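PDB 6AVX: carboxylesterase SOBER1 from Arabidopsis thaliana, which hydrolyses short-chain carboxylic esters, has phospholipase A2 activity, and restrains the hypersensitive response of the plant to the bacterial effector AvrBsT. Local coordinates for residues 7-12 and 86-91; 73-78 and 139-144; 116-121 and 152-157; 129-134 and 202-207. The protein carries 1 engineered substitution. One frame throughout, in Å; residues are numbered along the deposited sequence. Where two conformers were deposited one is given.

Contact 1. Residues 7-12 and 86-91; sequences FILWLH and HAIIDQ
Strand 7-11, which presents Phe7 and Leu9, packs against the turn of helix 75-94 that carries Ile88, and the two backbones stay well apart: their closest alpha carbons, CA of Leu9 and CA of Ile89, are 8.5 Å from each other. No hydrogen bond spans the gap, so side chains alone fill it. Phe7 and Leu9, two residues apart in an extended strand, send their CB atoms to the same face of the sheet, whereas Ile8 and Trp10 belong to the other. One methyl group, CG2 of Ile88, sits over both. It is 4.1 Å from CZ at the far end of the Phe7 ring, which it approaches obliquely, and 4.2 Å from the CD1 branch of Leu9. Both strand side chains meet Ile88 at roughly a right angle. The chi1 of Ile88, -67°, sets CG2 anti to the backbone N, and this branch rather than the longer CG1-CD1 arm does the touching. The distances are those of relaxed apolar packing. Around this contact, Val85 of the same helix touches Leu9 and Leu11, and Glu92 touches Phe7. In the sheet, strand 7-11 is bonded through its backbone to strand 37-39 on one flank and to strand 102-107 on the other; Leu39 of the former also meets Ile88, and Ile104 of the latter meets Leu9 and Ile89.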
loop_
_atom_site.group_PDB
_atom_site.type_symbol
_atom_site.label_atom_id
_atom_site.label_comp_id
_atom_site.label_asym_id
_atom_site.label_seq_id
_atom_site.Cartn_x
_atom_site.Cartn_y
_atom_site.Cartn_z
ATOM N N PHE A 7 1.969 5.705 14.074
ATOM C CA PHE A 7 2.439 6.388 12.879
ATOM C C PHE A 7 1.760 5.743 11.684
ATOM O O PHE A 7 1.806 4.514 11.533
ATOM C CB PHE A 7 3.951 6.208 12.753
ATOM C CG PHE A 7 4.532 6.816 11.515
ATOM C CD1 PHE A 7 4.650 8.181 11.394
ATOM C CD2 PHE A 7 4.973 6.020 10.475
ATOM C CE1 PHE A 7 5.181 8.747 10.253
ATOM C CE2 PHE A 7 5.514 6.583 9.333
ATOM C CZ PHE A 7 5.613 7.944 9.220
ATOM N N ILE A 8 1.136 6.553 10.840
ATOM C CA ILE A 8 0.422 6.075 9.657
ATOM C C ILE A 8 1.002 6.791 8.449
ATOM O O ILE A 8 0.886 8.022 8.328
ATOM C CB ILE A 8 -1.093 6.310 9.754
ATOM C CG1 ILE A 8 -1.635 5.714 11.061
ATOM C CG2 ILE A 8 -1.780 5.711 8.546
ATOM C CD1 ILE A 8 -3.110 5.976 11.314
ATOM N N LEU A 9 1.624 6.024 7.561
ATOM C CA LEU A 9 2.176 6.518 6.314
ATOM C C LEU A 9 1.173 6.203 5.217
ATOM O O LEU A 9 0.789 5.041 5.050
ATOM C CB LEU A 9 3.491 5.789 6.041
ATOM C CG LEU A 9 4.214 6.188 4.761
ATOM C CD1 LEU A 9 4.609 7.642 4.824
ATOM C CD2 LEU A 9 5.412 5.303 4.504
ATOM N N TRP A 10 0.735 7.214 4.476
ATOM C CA TRP A 10 -0.219 7.047 3.386
ATOM C C TRP A 10 0.452 7.369 2.064
ATOM O O TRP A 10 1.001 8.462 1.911
ATOM C CB TRP A 10 -1.431 7.966 3.554
ATOM C CG TRP A 10 -2.482 7.650 2.527
ATOM C CD1 TRP A 10 -2.502 8.038 1.219
ATOM C CD2 TRP A 10 -3.626 6.813 2.714
ATOM N NE1 TRP A 10 -3.597 7.492 0.579
ATOM C CE2 TRP A 10 -4.301 6.745 1.478
ATOM C CE3 TRP A 10 -4.160 6.139 3.805
ATOM C CZ2 TRP A 10 -5.476 6.017 1.310
ATOM C CZ3 TRP A 10 -5.333 5.408 3.631
ATOM C CH2 TRP A 10 -5.973 5.368 2.400
ATOM N N LEU A 11 0.364 6.457 1.099
ATOM C CA LEU A 11 1.038 6.569 -0.189
ATOM C C LEU A 11 0.002 6.764 -1.288
ATOM O O LEU A 11 -0.819 5.877 -1.543
ATOM C CB LEU A 11 1.867 5.315 -0.449
ATOM C CG LEU A 11 2.906 5.024 0.632
ATOM C CD1 LEU A 11 3.606 3.711 0.409
ATOM C CD2 LEU A 11 3.914 6.172 0.764
ATOM N N HIS A 12 0.054 7.925 -1.945
ATOM C CA HIS A 12 -0.899 8.299 -2.977
ATOM C C HIS A 12 -0.714 7.456 -4.242
ATOM O O HIS A 12 0.278 6.754 -4.429
ATOM C CB HIS A 12 -0.754 9.793 -3.298
ATOM C CG HIS A 12 0.553 10.161 -3.942
ATOM N ND1 HIS A 12 0.834 9.886 -5.264
ATOM C CD2 HIS A 12 1.652 10.775 -3.446
ATOM C CE1 HIS A 12 2.059 10.319 -5.547
ATOM N NE2 HIS A 12 2.573 10.867 -4.466
ATOM N N HIS A 86 11.316 2.806 3.034
ATOM C CA HIS A 86 12.055 2.242 4.156
ATOM C C HIS A 86 12.849 3.302 4.902
ATOM O O HIS A 86 12.998 3.210 6.119
ATOM C CB HIS A 86 12.973 1.125 3.682
ATOM C CG HIS A 86 12.249 -0.156 3.398
ATOM N ND1 HIS A 86 12.906 -1.338 3.154
ATOM C CD2 HIS A 86 10.928 -0.443 3.354
ATOM C CE1 HIS A 86 12.021 -2.302 2.982
ATOM N NE2 HIS A 86 10.813 -1.785 3.093
ATOM N N ALA A 87 13.399 4.296 4.197
ATOM C CA ALA A 87 14.096 5.381 4.888
ATOM C C ALA A 87 13.150 6.110 5.832
ATOM O O ALA A 87 13.524 6.457 6.962
ATOM C CB ALA A 87 14.707 6.342 3.863
ATOM N N ILE A 88 11.909 6.338 5.395
ATOM C CA ILE A 88 10.924 7.011 6.238
ATOM C C ILE A 88 10.621 6.164 7.465
ATOM O O ILE A 88 10.585 6.660 8.600
ATOM C CB ILE A 88 9.646 7.303 5.433
ATOM C CG1 ILE A 88 9.921 8.335 4.333
ATOM C CG2 ILE A 88 8.511 7.769 6.361
ATOM C CD1 ILE A 88 8.784 8.494 3.333
ATOM N N ILE A 89 10.367 4.873 7.256
ATOM C CA ILE A 89 10.041 3.986 8.370
ATOM C C ILE A 89 11.224 3.889 9.321
ATOM O O ILE A 89 11.059 3.941 10.549
ATOM C CB ILE A 89 9.615 2.597 7.861
ATOM C CG1 ILE A 89 8.392 2.685 6.933
ATOM C CG2 ILE A 89 9.314 1.676 9.041
ATOM C CD1 ILE A 89 8.221 1.468 6.055
ATOM N N ASP A 90 12.429 3.707 8.769
ATOM C CA ASP A 90 13.641 3.631 9.585
ATOM C C ASP A 90 13.749 4.836 10.507
ATOM O O ASP A 90 14.086 4.703 11.692
ATOM C CB ASP A 90 14.888 3.613 8.698
ATOM C CG ASP A 90 15.139 2.286 8.002
ATOM O OD1 ASP A 90 14.482 1.272 8.286
ATOM O OD2 ASP A 90 16.069 2.290 7.166
ATOM N N GLN A 91 13.517 6.025 9.969
ATOM C CA GLN A 91 13.683 7.234 10.772
ATOM C C GLN A 91 12.630 7.316 11.873
ATOM O O GLN A 91 12.941 7.696 13.013
ATOM C CB GLN A 91 13.624 8.459 9.871
ATOM C CG GLN A 91 13.751 9.790 10.613
ATOM C CD GLN A 91 15.107 9.976 11.261
ATOM O OE1 GLN A 91 16.075 9.292 10.920
ATOM N NE2 GLN A 91 15.184 10.911 12.203
#

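Contact 2. Residues 73-78 and 139-144; sequences IDESSV and SSIISQ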
loop_
_atom_site.group_PDB
_atom_site.type_symbol
_atom_site.label_atom_id
_atom_site.label_comp_id
_atom_site.label_asym_id
_atom_site.label_seq_id
_atom_site.Cartn_x
_atom_site.Cartn_y
_atom_site.Cartn_z
ATOM N N ILE A 73 5.044 -5.414 -15.284
ATOM C CA ILE A 73 5.457 -4.585 -14.146
ATOM C C ILE A 73 6.967 -4.323 -14.234
ATOM O O ILE A 73 7.547 -4.467 -15.315
ATOM C CB ILE A 73 5.018 -5.246 -12.825
ATOM C CG1 ILE A 73 5.437 -6.720 -12.818
ATOM C CG2 ILE A 73 3.500 -5.111 -12.652
ATOM C CD1 ILE A 73 5.044 -7.484 -11.579
ATOM N N ASP A 74 7.631 -3.934 -13.124
ATOM C CA ASP A 74 9.007 -3.410 -13.216
ATOM C C ASP A 74 9.659 -3.353 -11.823
ATOM O O ASP A 74 9.439 -2.389 -11.086
ATOM C CB ASP A 74 8.963 -2.032 -13.857
ATOM C CG ASP A 74 10.333 -1.425 -14.050
ATOM O OD1 ASP A 74 11.321 -1.944 -13.498
ATOM O OD2 ASP A 74 10.425 -0.394 -14.766
ATOM N N GLU A 75 10.549 -4.325 -11.524
ATOM C CA GLU A 75 11.023 -4.571 -10.148
ATOM C C GLU A 75 12.070 -3.563 -9.661
ATOM O O GLU A 75 12.015 -3.114 -8.508
ATOM C CB GLU A 75 11.577 -6.004 -9.994
ATOM C CG GLU A 75 11.799 -6.401 -8.516
ATOM C CD GLU A 75 12.663 -7.643 -8.321
ATOM O OE1 GLU A 75 13.906 -7.523 -8.381
ATOM O OE2 GLU A 75 12.101 -8.737 -8.082
ATOM N N SER A 76 13.077 -3.245 -10.477
ATOM C CA SER A 76 14.066 -2.260 -10.055
ATOM C C SER A 76 13.394 -0.935 -9.719
ATOM O O SER A 76 13.819 -0.223 -8.793
ATOM C CB SER A 76 15.106 -2.068 -11.159
ATOM O OG SER A 76 14.477 -1.783 -12.397
ATOM N N SER A 77 12.354 -0.579 -10.485
ATOM C CA SER A 77 11.636 0.663 -10.235
ATOM C C SER A 77 10.879 0.594 -8.912
ATOM O O SER A 77 10.992 1.497 -8.096
ATOM C CB SER A 77 10.740 1.004 -11.420
ATOM O OG SER A 77 10.259 2.319 -11.276
ATOM N N VAL A 78 10.158 -0.497 -8.662
ATOM C CA VAL A 78 9.498 -0.684 -7.371
ATOM C C VAL A 78 10.511 -0.626 -6.228
ATOM O O VAL A 78 10.244 -0.035 -5.190
ATOM C CB VAL A 78 8.696 -1.999 -7.371
ATOM C CG1 VAL A 78 8.012 -2.223 -6.022
ATOM C CG2 VAL A 78 7.690 -2.006 -8.493
ATOM N N SER A 139 7.047 -13.931 -7.962
ATOM C CA SER A 139 7.416 -14.754 -6.825
ATOM C C SER A 139 8.930 -14.877 -6.641
ATOM O O SER A 139 9.358 -15.356 -5.594
ATOM C CB SER A 139 6.807 -16.139 -6.959
ATOM O OG SER A 139 7.267 -16.732 -8.146
ATOM N N SER A 140 9.746 -14.437 -7.598
ATOM C CA SER A 140 11.201 -14.467 -7.420
ATOM C C SER A 140 11.648 -13.663 -6.206
ATOM O O SER A 140 12.708 -13.962 -5.638
ATOM C CB SER A 140 11.923 -13.943 -8.664
ATOM O OG SER A 140 11.661 -12.579 -8.873
ATOM N N ILE A 141 10.861 -12.677 -5.769
ATOM C CA ILE A 141 11.254 -11.840 -4.644
ATOM C C ILE A 141 10.943 -12.474 -3.293
ATOM O O ILE A 141 11.457 -12.007 -2.272
ATOM C CB ILE A 141 10.552 -10.469 -4.745
ATOM C CG1 ILE A 141 11.157 -9.443 -3.792
ATOM C CG2 ILE A 141 9.088 -10.571 -4.404
ATOM C CD1 ILE A 141 12.518 -9.041 -4.142
ATOM N N ILE A 142 10.077 -13.489 -3.247
ATOM C CA ILE A 142 9.570 -13.982 -1.971
ATOM C C ILE A 142 10.703 -14.452 -1.071
ATOM O O ILE A 142 10.643 -14.287 0.152
ATOM C CB ILE A 142 8.514 -15.078 -2.202
ATOM C CG1 ILE A 142 7.233 -14.454 -2.783
ATOM C CG2 ILE A 142 8.221 -15.833 -0.907
ATOM C CD1 ILE A 142 6.170 -15.449 -3.209
ATOM N N SER A 143 11.746 -15.051 -1.653
ATOM C CA SER A 143 12.879 -15.522 -0.874
ATOM C C SER A 143 13.570 -14.399 -0.117
ATOM O O SER A 143 14.370 -14.686 0.786
ATOM C CB SER A 143 13.868 -16.211 -1.808
ATOM O OG SER A 143 14.290 -15.351 -2.840
ATOM N N GLN A 144 13.311 -13.142 -0.466
ATOM C CA GLN A 144 13.965 -12.012 0.159
ATOM C C GLN A 144 13.104 -11.325 1.213
ATOM O O GLN A 144 13.567 -10.361 1.832
ATOM C CB GLN A 144 14.407 -11.009 -0.911
ATOM C CG GLN A 144 15.216 -11.642 -2.046
ATOM C CD GLN A 144 16.313 -12.576 -1.559
ATOM O OE1 GLN A 144 16.299 -13.767 -1.892
ATOM N NE2 GLN A 144 17.263 -12.055 -0.798
HETATM O O HOH W 1 13.533 -10.969 -7.629
#
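The carboxylate of Glu75 is the flat group that crosses to Ser140 and Ile141. Above its plane lies the CD1 methyl of Ile141, 4.0 Å from OE2, the oxygen that makes every approach. Ser140 OG is 3.9 Å from the same OE2, too far for a direct bond, and one water closes the gap: it donates to Glu75 OE2 at 2.7 Å and stands 2.8 Å from Ser140 OG. A second flat group, the Gln144 amide, is steadied within its own segment, where Ser143 OG donates in the carbonyl plane onto a lone pair of OE1 (2.7 Å). Glu75 reaches over because CG is anti to the backbone N (chi1 -168°) and the chain runs on extended. Glu75 is the first residue of helix 75-94, with Asp74 at the N-cap accepting a weak capping bond from Ser77 N. The Ser140 hydroxyl has a further partner, Thr138 OG1. The segments touch through little more than a carboxylate edging past a serine and a methyl group, joining the start of a helix to the 3-10 segment 139-144. Beside an apolar methyl, the donated water bond probably helps support a negative charge on Glu75, and the nearby helix start may add to this.

Contact 3. Residues 116-121 and 152-157; sequences ASVLLY and TPILWS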
loop_
_atom_site.group_PDB
_atom_site.type_symbol
_atom_site.label_atom_id
_atom_site.label_comp_id
_atom_site.label_asym_id
_atom_site.label_seq_id
_atom_site.Cartn_x
_atom_site.Cartn_y
_atom_site.Cartn_z
ATOM N N ALA A 116 4.833 -3.925 -1.267
ATOM C CA ALA A 116 6.255 -4.189 -1.446
ATOM C C ALA A 116 7.060 -3.705 -0.250
ATOM O O ALA A 116 8.003 -4.377 0.203
ATOM C CB ALA A 116 6.738 -3.499 -2.716
ATOM N N SER A 117 6.701 -2.535 0.276
ATOM C CA SER A 117 7.466 -1.949 1.367
ATOM C C SER A 117 7.326 -2.767 2.638
ATOM O O SER A 117 8.306 -2.964 3.367
ATOM C CB SER A 117 7.023 -0.511 1.608
ATOM O OG SER A 117 7.292 0.326 0.489
ATOM N N VAL A 118 6.113 -3.199 2.956
ATOM C CA VAL A 118 5.894 -3.989 4.158
ATOM C C VAL A 118 6.600 -5.333 4.052
ATOM O O VAL A 118 7.265 -5.779 5.001
ATOM C CB VAL A 118 4.389 -4.146 4.414
ATOM C CG1 VAL A 118 4.131 -5.213 5.459
ATOM C CG2 VAL A 118 3.768 -2.797 4.785
ATOM N N LEU A 119 6.472 -5.994 2.905
ATOM C CA LEU A 119 6.984 -7.360 2.790
ATOM C C LEU A 119 8.502 -7.415 2.779
ATOM O O LEU A 119 9.072 -8.481 3.058
ATOM C CB LEU A 119 6.445 -8.031 1.520
ATOM C CG LEU A 119 4.932 -8.231 1.427
ATOM C CD1 LEU A 119 4.524 -8.746 0.047
ATOM C CD2 LEU A 119 4.465 -9.175 2.504
ATOM N N LEU A 120 9.161 -6.322 2.446
ATOM C CA LEU A 120 10.616 -6.277 2.433
ATOM C C LEU A 120 11.202 -5.617 3.672
ATOM O O LEU A 120 12.426 -5.537 3.789
ATOM C CB LEU A 120 11.113 -5.574 1.166
ATOM C CG LEU A 120 10.927 -6.419 -0.097
ATOM C CD1 LEU A 120 11.019 -5.562 -1.346
ATOM C CD2 LEU A 120 11.972 -7.562 -0.157
ATOM N N TYR A 121 10.378 -5.128 4.593
ATOM C CA TYR A 121 10.924 -4.436 5.755
ATOM C C TYR A 121 11.476 -5.455 6.762
ATOM O O TYR A 121 10.876 -6.513 6.962
ATOM C CB TYR A 121 9.843 -3.562 6.433
ATOM C CG TYR A 121 10.501 -2.513 7.291
ATOM C CD1 TYR A 121 10.435 -2.553 8.683
ATOM C CD2 TYR A 121 11.252 -1.510 6.716
ATOM C CE1 TYR A 121 11.096 -1.633 9.453
ATOM C CE2 TYR A 121 11.927 -0.575 7.488
ATOM C CZ TYR A 121 11.836 -0.649 8.866
ATOM O OH TYR A 121 12.516 0.269 9.651
ATOM N N THR A 152 3.635 -9.250 9.490
ATOM C CA THR A 152 2.865 -8.015 9.409
ATOM C C THR A 152 1.534 -8.313 8.741
ATOM O O THR A 152 1.525 -8.844 7.632
ATOM C CB THR A 152 3.610 -6.957 8.607
ATOM O OG1 THR A 152 4.865 -6.703 9.255
ATOM C CG2 THR A 152 2.794 -5.658 8.547
ATOM N N PRO A 153 0.404 -8.008 9.367
ATOM C CA PRO A 153 -0.879 -8.306 8.722
ATOM C C PRO A 153 -1.159 -7.347 7.582
ATOM O O PRO A 153 -0.802 -6.164 7.624
ATOM C CB PRO A 153 -1.900 -8.133 9.849
ATOM C CG PRO A 153 -1.269 -7.237 10.810
ATOM C CD PRO A 153 0.234 -7.454 10.719
ATOM N N ILE A 154 -1.801 -7.880 6.546
ATOM C CA ILE A 154 -2.221 -7.103 5.382
ATOM C C ILE A 154 -3.739 -7.067 5.354
ATOM O O ILE A 154 -4.394 -8.106 5.506
ATOM C CB ILE A 154 -1.693 -7.711 4.074
ATOM C CG1 ILE A 154 -0.170 -7.855 4.098
ATOM C CG2 ILE A 154 -2.133 -6.885 2.890
ATOM C CD1 ILE A 154 0.615 -6.561 4.203
ATOM N N LEU A 155 -4.297 -5.889 5.149
ATOM C CA LEU A 155 -5.712 -5.726 4.830
ATOM C C LEU A 155 -5.796 -5.199 3.409
ATOM O O LEU A 155 -5.316 -4.094 3.137
ATOM C CB LEU A 155 -6.392 -4.754 5.794
ATOM C CG LEU A 155 -7.828 -4.376 5.407
ATOM C CD1 LEU A 155 -8.750 -5.582 5.418
ATOM C CD2 LEU A 155 -8.349 -3.314 6.330
ATOM N N TRP A 156 -6.385 -5.968 2.512
ATOM C CA TRP A 156 -6.515 -5.597 1.111
ATOM C C TRP A 156 -7.976 -5.290 0.830
ATOM O O TRP A 156 -8.828 -6.158 1.030
ATOM C CB TRP A 156 -6.071 -6.763 0.240
ATOM C CG TRP A 156 -5.862 -6.408 -1.194
ATOM C CD1 TRP A 156 -6.788 -5.965 -2.088
ATOM C CD2 TRP A 156 -4.623 -6.453 -1.902
ATOM N NE1 TRP A 156 -6.199 -5.730 -3.305
ATOM C CE2 TRP A 156 -4.862 -6.028 -3.216
ATOM C CE3 TRP A 156 -3.321 -6.816 -1.536
ATOM C CZ2 TRP A 156 -3.855 -5.971 -4.170
ATOM C CZ3 TRP A 156 -2.321 -6.748 -2.470
ATOM C CH2 TRP A 156 -2.593 -6.331 -3.778
ATOM N N SER A 157 -8.259 -4.077 0.373
ATOM C CA SER A 157 -9.599 -3.613 0.041
ATOM C C SER A 157 -9.651 -3.399 -1.462
ATOM O O SER A 157 -8.744 -2.780 -2.019
ATOM C CB SER A 157 -9.865 -2.280 0.741
ATOM O OG SER A 157 -9.826 -2.421 2.158
HETATM O O HOH W 2 6.851 -5.626 7.810
#
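Buried apolar packing of a helix against the start of a strand joins Val118, in the last turns of helix 109-120, to Thr152 and Ile154, which lead into and begin strand 154-159. One branch of the valine carries the contact. Its CG1 presses on CG2 of Thr152 at 3.4 Å, tighter than usual for two methyl carbons, and meets CD1 of Ile154 at a looser 4.0 Å. With chi1 at 167°, CG1 lies opposite the backbone N and projects from the helix into the angle between the two partners. Thr152 turns its two branches to different tasks: the methyl goes to the valine, while the hydroxyl serves a polar link alongside. There OG1 donates to a water at 2.7 Å, and the water in turn donates to the carbonyl oxygen of Val118 at 2.8 Å. OG1 is also hydrogen-bonded to Leu125 N, so this buried hydroxyl is held from two directions, and the Val118 oxygen, which accepts from Tyr121 N as well, gains a second donor. Leu155, next along the strand, packs on helix 198-212 across the sheet. A helix connecting parallel strands 102-107 and 127-131 in a beta-alpha-beta unit and leaning on the following strand belongs to the alpha/beta-hydrolase core; here that helix follows the probable nucleophile elbow at Ser108.

Contact 4. Residues 129-134 and 202-207; sequences AVLSGW and KYIESW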
loop_
_atom_site.group_PDB
_atom_site.type_symbol
_atom_site.label_atom_id
_atom_site.label_comp_id
_atom_site.label_asym_id
_atom_site.label_seq_id
_atom_site.Cartn_x
_atom_site.Cartn_y
_atom_site.Cartn_z
ATOM N N ALA A 129 -2.175 -1.634 4.702
ATOM C CA ALA A 129 -3.521 -1.531 4.138
ATOM C C ALA A 129 -3.386 -1.160 2.672
ATOM O O ALA A 129 -2.932 -0.058 2.341
ATOM C CB ALA A 129 -4.345 -0.481 4.866
ATOM N N VAL A 130 -3.734 -2.089 1.802
ATOM C CA VAL A 130 -3.673 -1.897 0.358
ATOM C C VAL A 130 -5.077 -1.567 -0.120
ATOM O O VAL A 130 -6.020 -2.312 0.174
ATOM C CB VAL A 130 -3.161 -3.177 -0.321
ATOM C CG1 VAL A 130 -3.227 -3.048 -1.837
ATOM C CG2 VAL A 130 -1.752 -3.532 0.168
ATOM N N LEU A 131 -5.232 -0.465 -0.851
ATOM C CA LEU A 131 -6.524 -0.107 -1.438
ATOM C C LEU A 131 -6.376 -0.187 -2.946
ATOM O O LEU A 131 -5.619 0.583 -3.550
ATOM C CB LEU A 131 -6.979 1.288 -1.014
ATOM C CG LEU A 131 -7.335 1.495 0.463
ATOM C CD1 LEU A 131 -6.098 1.642 1.347
ATOM C CD2 LEU A 131 -8.216 2.719 0.608
ATOM N N SER A 132 -7.061 -1.133 -3.554
ATOM C CA SER A 132 -7.134 -1.209 -5.010
ATOM C C SER A 132 -5.759 -1.291 -5.658
ATOM O O SER A 132 -5.502 -0.690 -6.699
ATOM C CB SER A 132 -7.929 -0.036 -5.568
ATOM O OG SER A 132 -9.178 0.077 -4.889
ATOM N N GLY A 133 -4.871 -2.060 -5.043
ATOM C CA GLY A 133 -3.524 -2.227 -5.524
ATOM C C GLY A 133 -3.334 -3.478 -6.354
ATOM O O GLY A 133 -4.278 -4.087 -6.864
ATOM N N TRP A 134 -2.072 -3.866 -6.487
ATOM C CA TRP A 134 -1.694 -5.061 -7.226
ATOM C C TRP A 134 -0.360 -5.530 -6.675
ATOM O O TRP A 134 0.293 -4.830 -5.915
ATOM C CB TRP A 134 -1.625 -4.794 -8.724
ATOM C CG TRP A 134 -0.557 -3.820 -9.157
ATOM C CD1 TRP A 134 0.710 -4.128 -9.555
ATOM C CD2 TRP A 134 -0.683 -2.400 -9.302
ATOM N NE1 TRP A 134 1.377 -2.996 -9.916
ATOM C CE2 TRP A 134 0.545 -1.918 -9.798
ATOM C CE3 TRP A 134 -1.723 -1.496 -9.094
ATOM C CZ2 TRP A 134 0.766 -0.567 -10.061
ATOM C CZ3 TRP A 134 -1.514 -0.163 -9.364
ATOM C CH2 TRP A 134 -0.275 0.292 -9.862
ATOM N N LYS A 202 -13.463 3.655 6.989
ATOM C CA LYS A 202 -13.883 3.315 8.346
ATOM C C LYS A 202 -13.506 1.880 8.690
ATOM O O LYS A 202 -13.177 1.571 9.839
ATOM C CB LYS A 202 -15.394 3.486 8.493
ATOM C CG LYS A 202 -15.926 4.877 8.267
ATOM C CD LYS A 202 -15.371 5.881 9.223
ATOM C CE LYS A 202 -16.072 7.222 9.027
ATOM N NZ LYS A 202 -15.549 8.263 9.936
ATOM N N TYR A 203 -13.593 0.974 7.721
ATOM C CA TYR A 203 -13.197 -0.404 7.977
ATOM C C TYR A 203 -11.699 -0.512 8.226
ATOM O O TYR A 203 -11.259 -1.250 9.123
ATOM C CB TYR A 203 -13.594 -1.269 6.790
ATOM C CG TYR A 203 -13.555 -2.745 7.072
ATOM C CD1 TYR A 203 -14.627 -3.366 7.695
ATOM C CD2 TYR A 203 -12.466 -3.531 6.716
ATOM C CE1 TYR A 203 -14.621 -4.719 7.958
ATOM C CE2 TYR A 203 -12.452 -4.892 6.973
ATOM C CZ TYR A 203 -13.531 -5.473 7.603
ATOM O OH TYR A 203 -13.535 -6.821 7.866
ATOM N N ILE A 204 -10.892 0.230 7.462
ATOM C CA ILE A 204 -9.464 0.292 7.747
ATOM C C ILE A 204 -9.228 0.831 9.150
ATOM O O ILE A 204 -8.385 0.309 9.896
ATOM C CB ILE A 204 -8.741 1.119 6.667
ATOM C CG1 ILE A 204 -8.803 0.397 5.316
ATOM C CG2 ILE A 204 -7.290 1.397 7.081
ATOM C CD1 ILE A 204 -8.566 1.293 4.140
ATOM N N GLU A 205 -9.936 1.899 9.528
ATOM C CA GLU A 205 -9.785 2.445 10.877
ATOM C C GLU A 205 -10.082 1.388 11.927
ATOM O O GLU A 205 -9.341 1.246 12.901
ATOM C CB GLU A 205 -10.707 3.646 11.069
ATOM C CG GLU A 205 -10.660 4.222 12.494
ATOM C CD GLU A 205 -11.517 5.448 12.661
ATOM O OE1 GLU A 205 -12.615 5.461 12.071
ATOM O OE2 GLU A 205 -11.077 6.392 13.334
ATOM N N SER A 206 -11.164 0.640 11.744
ATOM C CA SER A 206 -11.512 -0.405 12.704
ATOM C C SER A 206 -10.428 -1.474 12.774
ATOM O O SER A 206 -10.141 -2.003 13.854
ATOM C CB SER A 206 -12.851 -1.029 12.331
ATOM O OG SER A 206 -13.898 -0.088 12.462
ATOM N N TRP A 207 -9.848 -1.834 11.625
ATOM C CA TRP A 207 -8.760 -2.810 11.582
ATOM C C TRP A 207 -7.519 -2.292 12.303
ATOM O O TRP A 207 -6.901 -3.027 13.074
ATOM C CB TRP A 207 -8.488 -3.144 10.118
ATOM C CG TRP A 207 -7.235 -3.897 9.783
ATOM C CD1 TRP A 207 -7.035 -5.247 9.814
ATOM C CD2 TRP A 207 -6.023 -3.322 9.279
ATOM N NE1 TRP A 207 -5.758 -5.537 9.363
ATOM C CE2 TRP A 207 -5.122 -4.372 9.033
ATOM C CE3 TRP A 207 -5.624 -2.019 9.005
ATOM C CZ2 TRP A 207 -3.836 -4.151 8.528
ATOM C CZ3 TRP A 207 -4.351 -1.803 8.509
ATOM C CH2 TRP A 207 -3.480 -2.862 8.273
#
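Ile204 is turned so that each of its branches finds a strand residue: with chi1 at -66°, CG2 stands anti to the backbone N and goes to Ala129, while CG1, extended by chi2, carries CD1 on to Leu131. Trp207, one turn further along the helix, sends its CG the same way as that CG2 branch, anti to the backbone N (chi1 167°), and brings the six-membered ring to Ala129 as well. The small CB of Ala129 is therefore shared, 4.1 Å from Ile204 CG2 and 3.9 Å from Trp207 CZ3, the indole being met obliquely. Leu131 and Ile204 reach for each other tip to tip, CD1 to CD1 at 3.7 Å, with the leucine's CD2 branch almost as close, so the isoleucine methyl nestles into the leucine fork. Nothing polar crosses. The short axes of strand 129-131 and helix 202-207 run nearly antiparallel, at 169°, and approach to 10.6 Å, a spacing bridged by side chains that meet from both segments. Leu155 of the adjoining strand packs on both Ile204 and Trp207, widening the same apolar seam. The Leu131 side chain is about 7 Å from that of Ser108 and about 8 Å from that of His194, both charge-relay residues by similarity. Helix 198-212, the last helix modelled, follows His194 and covers the central parallel sheet, as the C-terminal helix does in alpha/beta hydrolases.

Overall arrangement
Contacts 1, 3 and 4 rest on one parallel sheet, using strands 7-11, 154-159 and 127-131, the last two being neighbours. Contact 3 is centred about 12 Å from contact 1 and about 11 Å from contact 4. Contact 2 is centred about 20 Å from contact 1, about 23 Å from contact 4 and about 14 Å from contact 3, which it touches through Val78 and Ala116. Contacts 1 and 2 share helix 75-94. Along the chain contact 1 precedes contacts 3 and 4, which interleave; contact 2 alternates with all three. Helices 75-94 and 109-120 on one face and helix 198-212 on the other give the layered alpha/beta-hydrolase core that carries the probable catalytic residues.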